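Local coordinates for maquette-3 (Escherichia coli, PDB 6Z0C), which is a computationally designed four-helix bundle, made to carry a network of buried charged residues within its hydrophobic core, at residues I38-S46 against L58-E66. Residues are numbered along the deposited sequence; the frame is centred on the assembly and turned at random.
Sequences IIKQLREAS and LQKQLELEE
I38 CG2 lies near the E65 carboxylate where helices 4-48 and 52-99, consecutive and antiparallel in this designed four-helix bundle, pack together near the turn that joins them. The segment axes approach to 9.3 Å, with 156° between their N-to-C directions. The I38 side chain also touches K162 and V165 of helix 152-194. I39 slides past E65 in the opposite direction, and the approach of I39 CG1 to E65 CG, at 3.2 Å, is unusually tight. Its branch methyl CG2, anti to the backbone N, meets L62 CD1 and E66 OE1 instead. L42 is a knob in the hole formed by L58, Q61, L62 and E65. L42 CD2 touches L58 CD2 at 3.8 Å. L42 CD1 comes obliquely against E65 OE1 at 3.3 Å, from the face of the carboxylate opposite Q61 NE2. Both oxygens of the buried E65 carboxylate have polar partners: Q61 NE2 donates to E65 OE1 (2.9 Å) from above the carboxylate plane, and E65 OE2 forms salt bridges with K35 and K162. With an alanine in place of E65, K35 and K162 would probably be left without their shared buried counter-charge, and Q61 NE2 without its acceptor. R43 CD touches L62 CD2 at 3.7 Å where the two side chains cross at a slant, and R43 NE forms a salt bridge with E47. L58 CD1 meets the A45 methyl and the A45 carbonyl carbon. Near the turn the CA atoms of S46 and L58 come within 5.5 Å. No hydrogen bond crosses between the segments; S46 OG, anti to its own N (chi1 -176°), ends against the aliphatic CG of Q59 at 3.2 Å.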
ATOM      1  N   ILE A  38     -12.347  -7.664 -13.643  1.00 34.15           N
ATOM      2  CA  ILE A  38     -11.935  -6.973 -14.900  1.00 34.56           C
ATOM      3  C   ILE A  38     -11.166  -7.948 -15.802  1.00 31.83           C
ATOM      4  O   ILE A  38     -11.382  -7.879 -17.016  1.00 32.11           O
ATOM      5  CB  ILE A  38     -11.166  -5.674 -14.588  1.00 35.93           C
ATOM      6  CG1 ILE A  38     -12.156  -4.576 -14.191  1.00 38.72           C
ATOM      7  CG2 ILE A  38     -10.283  -5.256 -15.755  1.00 39.28           C
ATOM      8  CD1 ILE A  38     -11.524  -3.358 -13.567  1.00 43.55           C
ATOM      9  N   ILE A  39     -10.335  -8.839 -15.244  1.00 31.36           N
ATOM     10  CA  ILE A  39      -9.642  -9.905 -16.031  1.00 32.21           C
ATOM     11  C   ILE A  39     -10.694 -10.709 -16.810  1.00 31.60           C
ATOM     12  O   ILE A  39     -10.477 -10.972 -18.009  1.00 30.72           O
ATOM     13  CB  ILE A  39      -8.775 -10.816 -15.135  1.00 34.19           C
ATOM     14  CG1 ILE A  39      -7.519 -10.086 -14.651  1.00 36.98           C
ATOM     15  CG2 ILE A  39      -8.423 -12.103 -15.865  1.00 35.86           C
ATOM     16  CD1 ILE A  39      -6.543 -10.936 -13.880  1.00 39.96           C
ATOM     17  N   LYS A  40     -11.792 -11.090 -16.156  1.00 30.42           N
ATOM     18  CA  LYS A  40     -12.867 -11.907 -16.783  1.00 31.33           C
ATOM     19  C   LYS A  40     -13.542 -11.089 -17.892  1.00 31.24           C
ATOM     20  O   LYS A  40     -13.824 -11.674 -18.951  1.00 32.25           O
ATOM     21  CB  LYS A  40     -13.854 -12.397 -15.722  1.00 34.02           C
ATOM     22  CG  LYS A  40     -13.249 -13.350 -14.698  1.00 36.55           C
ATOM     23  CD  LYS A  40     -14.212 -13.766 -13.610  1.00 41.19           C
ATOM     24  CE  LYS A  40     -15.382 -14.564 -14.136  1.00 45.49           C
ATOM     25  NZ  LYS A  40     -16.142 -15.206 -13.037  1.00 51.77           N
ATOM     26  N   GLN A  41     -13.759  -9.789 -17.663  1.00 33.36           N
ATOM     27  CA  GLN A  41     -14.347  -8.843 -18.655  1.00 35.39           C
ATOM     28  C   GLN A  41     -13.411  -8.698 -19.861  1.00 34.07           C
ATOM     29  O   GLN A  41     -13.912  -8.685 -21.005  1.00 34.09           O
ATOM     30  CB  GLN A  41     -14.591  -7.467 -18.031  1.00 39.88           C
ATOM     31  CG  GLN A  41     -15.813  -7.396 -17.129  1.00 42.20           C
ATOM     32  CD  GLN A  41     -16.009  -5.998 -16.598  1.00 46.91           C
ATOM     33  OE1 GLN A  41     -15.844  -5.736 -15.411  1.00 50.77           O
ATOM     34  NE2 GLN A  41     -16.338  -5.075 -17.488  1.00 48.45           N
ATOM     35  N   LEU A  42     -12.106  -8.559 -19.616  1.00 32.46           N
ATOM     36  CA  LEU A  42     -11.072  -8.461 -20.682  1.00 32.59           C
ATOM     37  C   LEU A  42     -11.084  -9.741 -21.522  1.00 32.44           C
ATOM     38  O   LEU A  42     -11.058  -9.635 -22.756  1.00 30.70           O
ATOM     39  CB  LEU A  42      -9.690  -8.255 -20.058  1.00 35.95           C
ATOM     40  CG  LEU A  42      -9.256  -6.809 -19.856  1.00 38.49           C
ATOM     41  CD1 LEU A  42      -7.976  -6.752 -19.031  1.00 39.98           C
ATOM     42  CD2 LEU A  42      -9.061  -6.107 -21.194  1.00 39.93           C
ATOM     43  N   ARG A  43     -11.085 -10.906 -20.868  1.00 31.84           N
ATOM     44  CA  ARG A  43     -11.077 -12.221 -21.559  1.00 33.16           C
ATOM     45  C   ARG A  43     -12.332 -12.337 -22.435  1.00 32.87           C
ATOM     46  O   ARG A  43     -12.195 -12.719 -23.607  1.00 34.36           O
ATOM     47  CB  ARG A  43     -10.978 -13.370 -20.549  1.00 32.45           C
ATOM     48  CG  ARG A  43     -10.937 -14.753 -21.184  1.00 33.96           C
ATOM     49  CD  ARG A  43      -9.774 -14.917 -22.144  1.00 34.62           C
ATOM     50  NE  ARG A  43      -9.787 -16.197 -22.835  1.00 34.38           N
ATOM     51  CZ  ARG A  43      -9.108 -17.281 -22.473  1.00 35.60           C
ATOM     52  NH1 ARG A  43      -8.340 -17.274 -21.395  1.00 36.31           N
ATOM     53  NH2 ARG A  43      -9.209 -18.382 -23.199  1.00 36.69           N
ATOM     54  N   GLU A  44     -13.505 -12.005 -21.891  1.00 35.43           N
ATOM     55  CA  GLU A  44     -14.799 -12.061 -22.624  1.00 37.31           C
ATOM     56  C   GLU A  44     -14.739 -11.115 -23.831  1.00 35.30           C
ATOM     57  O   GLU A  44     -15.075 -11.566 -24.941  1.00 36.16           O
ATOM     58  CB  GLU A  44     -15.968 -11.714 -21.702  1.00 40.71           C
ATOM     59  CG  GLU A  44     -17.309 -11.698 -22.417  1.00 45.95           C
ATOM     60  CD  GLU A  44     -18.530 -11.916 -21.538  1.00 53.65           C
ATOM     61  OE1 GLU A  44     -18.364 -12.085 -20.315  1.00 61.55           O
ATOM     62  OE2 GLU A  44     -19.648 -11.925 -22.086  1.00 63.22           O
ATOM     63  N   ALA A  45     -14.324  -9.860 -23.625  1.00 33.09           N
ATOM     64  CA  ALA A  45     -14.204  -8.837 -24.695  1.00 34.41           C
ATOM     65  C   ALA A  45     -13.231  -9.334 -25.774  1.00 33.97           C
ATOM     66  O   ALA A  45     -13.543  -9.183 -26.963  1.00 34.61           O
ATOM     67  CB  ALA A  45     -13.767  -7.516 -24.114  1.00 33.33           C
ATOM     68  N   SER A  46     -12.102  -9.914 -25.364  1.00 34.14           N
ATOM     69  CA  SER A  46     -11.059 -10.484 -26.259  1.00 36.62           C
ATOM     70  C   SER A  46     -11.646 -11.612 -27.122  1.00 38.56           C
ATOM     71  O   SER A  46     -11.372 -11.635 -28.338  1.00 39.50           O
ATOM     72  CB  SER A  46      -9.885 -10.970 -25.464  1.00 39.31           C
ATOM     73  OG  SER A  46      -8.862 -11.425 -26.332  1.00 45.41           O
ATOM     74  N   LEU A  58      -6.548  -5.995 -26.459  1.00 33.37           N
ATOM     75  CA  LEU A  58      -7.200  -6.666 -25.303  1.00 36.07           C
ATOM     76  C   LEU A  58      -6.348  -7.854 -24.835  1.00 34.40           C
ATOM     77  O   LEU A  58      -6.166  -7.993 -23.610  1.00 33.68           O
ATOM     78  CB  LEU A  58      -8.608  -7.113 -25.705  1.00 36.98           C
ATOM     79  CG  LEU A  58      -9.586  -5.987 -26.042  1.00 38.28           C
ATOM     80  CD1 LEU A  58     -10.878  -6.549 -26.618  1.00 40.54           C
ATOM     81  CD2 LEU A  58      -9.874  -5.123 -24.824  1.00 38.70           C
ATOM     82  N   GLN A  59      -5.847  -8.672 -25.767  1.00 34.59           N
ATOM     83  CA  GLN A  59      -5.056  -9.893 -25.442  1.00 37.74           C
ATOM     84  C   GLN A  59      -3.740  -9.500 -24.756  1.00 37.20           C
ATOM     85  O   GLN A  59      -3.382 -10.154 -23.763  1.00 36.15           O
ATOM     86  CB  GLN A  59      -4.802 -10.750 -26.685  1.00 42.03           C
ATOM     87  CG  GLN A  59      -5.771 -11.917 -26.801  1.00 47.53           C
ATOM     88  CD  GLN A  59      -5.657 -12.681 -28.096  1.00 52.20           C
ATOM     89  OE1 GLN A  59      -4.894 -12.325 -28.990  1.00 61.70           O
ATOM     90  NE2 GLN A  59      -6.431 -13.750 -28.207  1.00 55.53           N
ATOM     91  N   LYS A  60      -3.035  -8.481 -25.242  1.00 38.39           N
ATOM     92  CA  LYS A  60      -1.706  -8.136 -24.663  1.00 42.16           C
ATOM     93  C   LYS A  60      -1.927  -7.520 -23.271  1.00 38.16           C
ATOM     94  O   LYS A  60      -1.099  -7.792 -22.384  1.00 39.51           O
ATOM     95  CB  LYS A  60      -0.847  -7.327 -25.644  1.00 48.54           C
ATOM     96  CG  LYS A  60      -1.228  -5.877 -25.890  1.00 56.02           C
ATOM     97  CD  LYS A  60      -0.165  -5.130 -26.689  1.00 59.96           C
ATOM     98  CE  LYS A  60      -0.723  -4.222 -27.766  1.00 57.90           C
ATOM     99  NZ  LYS A  60      -1.392  -3.030 -27.195  1.00 51.82           N
ATOM    100  N   GLN A  61      -3.038  -6.810 -23.042  1.00 35.11           N
ATOM    101  CA  GLN A  61      -3.370  -6.247 -21.702  1.00 36.40           C
ATOM    102  C   GLN A  61      -3.722  -7.381 -20.730  1.00 36.55           C
ATOM    103  O   GLN A  61      -3.394  -7.258 -19.536  1.00 38.86           O
ATOM    104  CB  GLN A  61      -4.511  -5.233 -21.784  1.00 34.43           C
ATOM    105  CG  GLN A  61      -4.942  -4.690 -20.426  1.00 36.59           C
ATOM    106  CD  GLN A  61      -3.833  -3.991 -19.678  1.00 36.80           C
ATOM    107  OE1 GLN A  61      -2.839  -3.552 -20.257  1.00 37.17           O
ATOM    108  NE2 GLN A  61      -3.999  -3.882 -18.369  1.00 36.31           N
ATOM    109  N   LEU A  62      -4.376  -8.436 -21.220  1.00 39.01           N
ATOM    110  CA  LEU A  62      -4.765  -9.624 -20.413  1.00 40.15           C
ATOM    111  C   LEU A  62      -3.517 -10.223 -19.745  1.00 40.18           C
ATOM    112  O   LEU A  62      -3.582 -10.524 -18.533  1.00 43.51           O
ATOM    113  CB  LEU A  62      -5.467 -10.626 -21.336  1.00 42.35           C
ATOM    114  CG  LEU A  62      -6.221 -11.771 -20.664  1.00 44.32           C
ATOM    115  CD1 LEU A  62      -7.163 -11.272 -19.576  1.00 43.81           C
ATOM    116  CD2 LEU A  62      -6.990 -12.564 -21.705  1.00 49.13           C
ATOM    117  N   GLU A  63      -2.412 -10.358 -20.489  1.00 43.22           N
ATOM    118  CA  GLU A  63      -1.115 -10.888 -19.969  1.00 47.75           C
ATOM    119  C   GLU A  63      -0.598 -10.001 -18.827  1.00 44.15           C
ATOM    120  O   GLU A  63      -0.175 -10.552 -17.794  1.00 46.77           O
ATOM    121  CB  GLU A  63      -0.051 -10.945 -21.067  1.00 51.00           C
ATOM    122  CG  GLU A  63      -0.457 -11.761 -22.278  1.00 53.83           C
ATOM    123  CD  GLU A  63       0.698 -12.143 -23.191  1.00 59.84           C
ATOM    124  OE1 GLU A  63       0.520 -13.071 -24.003  1.00 67.20           O
ATOM    125  OE2 GLU A  63       1.772 -11.513 -23.087  1.00 63.95           O
ATOM    126  N   LEU A  64      -0.606  -8.680 -19.018  1.00 42.50           N
ATOM    127  CA  LEU A  64      -0.120  -7.690 -18.014  1.00 42.91           C
ATOM    128  C   LEU A  64      -0.997  -7.784 -16.760  1.00 39.25           C
ATOM    129  O   LEU A  64      -0.456  -7.697 -15.651  1.00 39.51           O
ATOM    130  CB  LEU A  64      -0.141  -6.285 -18.632  1.00 45.60           C
ATOM    131  CG  LEU A  64      -0.040  -5.103 -17.665  1.00 51.46           C
ATOM    132  CD1 LEU A  64       1.173  -5.217 -16.751  1.00 55.98           C
ATOM    133  CD2 LEU A  64       0.011  -3.782 -18.428  1.00 53.40           C
ATOM    134  N   GLU A  65      -2.301  -7.988 -16.939  1.00 38.88           N
ATOM    135  CA  GLU A  65      -3.301  -8.024 -15.838  1.00 40.83           C
ATOM    136  C   GLU A  65      -2.933  -9.118 -14.820  1.00 39.18           C
ATOM    137  O   GLU A  65      -3.028  -8.854 -13.601  1.00 36.29           O
ATOM    138  CB  GLU A  65      -4.698  -8.246 -16.419  1.00 44.12           C
ATOM    139  CG  GLU A  65      -5.788  -7.555 -15.629  1.00 50.32           C
ATOM    140  CD  GLU A  65      -5.848  -6.048 -15.780  1.00 50.87           C
ATOM    141  OE1 GLU A  65      -5.795  -5.564 -16.928  1.00 57.33           O
ATOM    142  OE2 GLU A  65      -5.967  -5.364 -14.747  1.00 66.29           O
ATOM    143  N   GLU A  66      -2.532 -10.301 -15.290  1.00 37.57           N
ATOM    144  CA  GLU A  66      -2.203 -11.455 -14.406  1.00 40.58           C
ATOM    145  C   GLU A  66      -1.001 -11.081 -13.527  1.00 42.51           C
ATOM    146  O   GLU A  66      -1.011 -11.436 -12.330  1.00 40.73           O
ATOM    147  CB  GLU A  66      -1.957 -12.718 -15.233  1.00 42.06           C
ATOM    148  CG  GLU A  66      -3.222 -13.299 -15.849  1.00 42.99           C
ATOM    149  CD  GLU A  66      -4.188 -13.977 -14.885  1.00 43.23           C
ATOM    150  OE1 GLU A  66      -5.317 -14.301 -15.315  1.00 42.52           O
ATOM    151  OE2 GLU A  66      -3.815 -14.190 -13.713  1.00 42.40           O
TER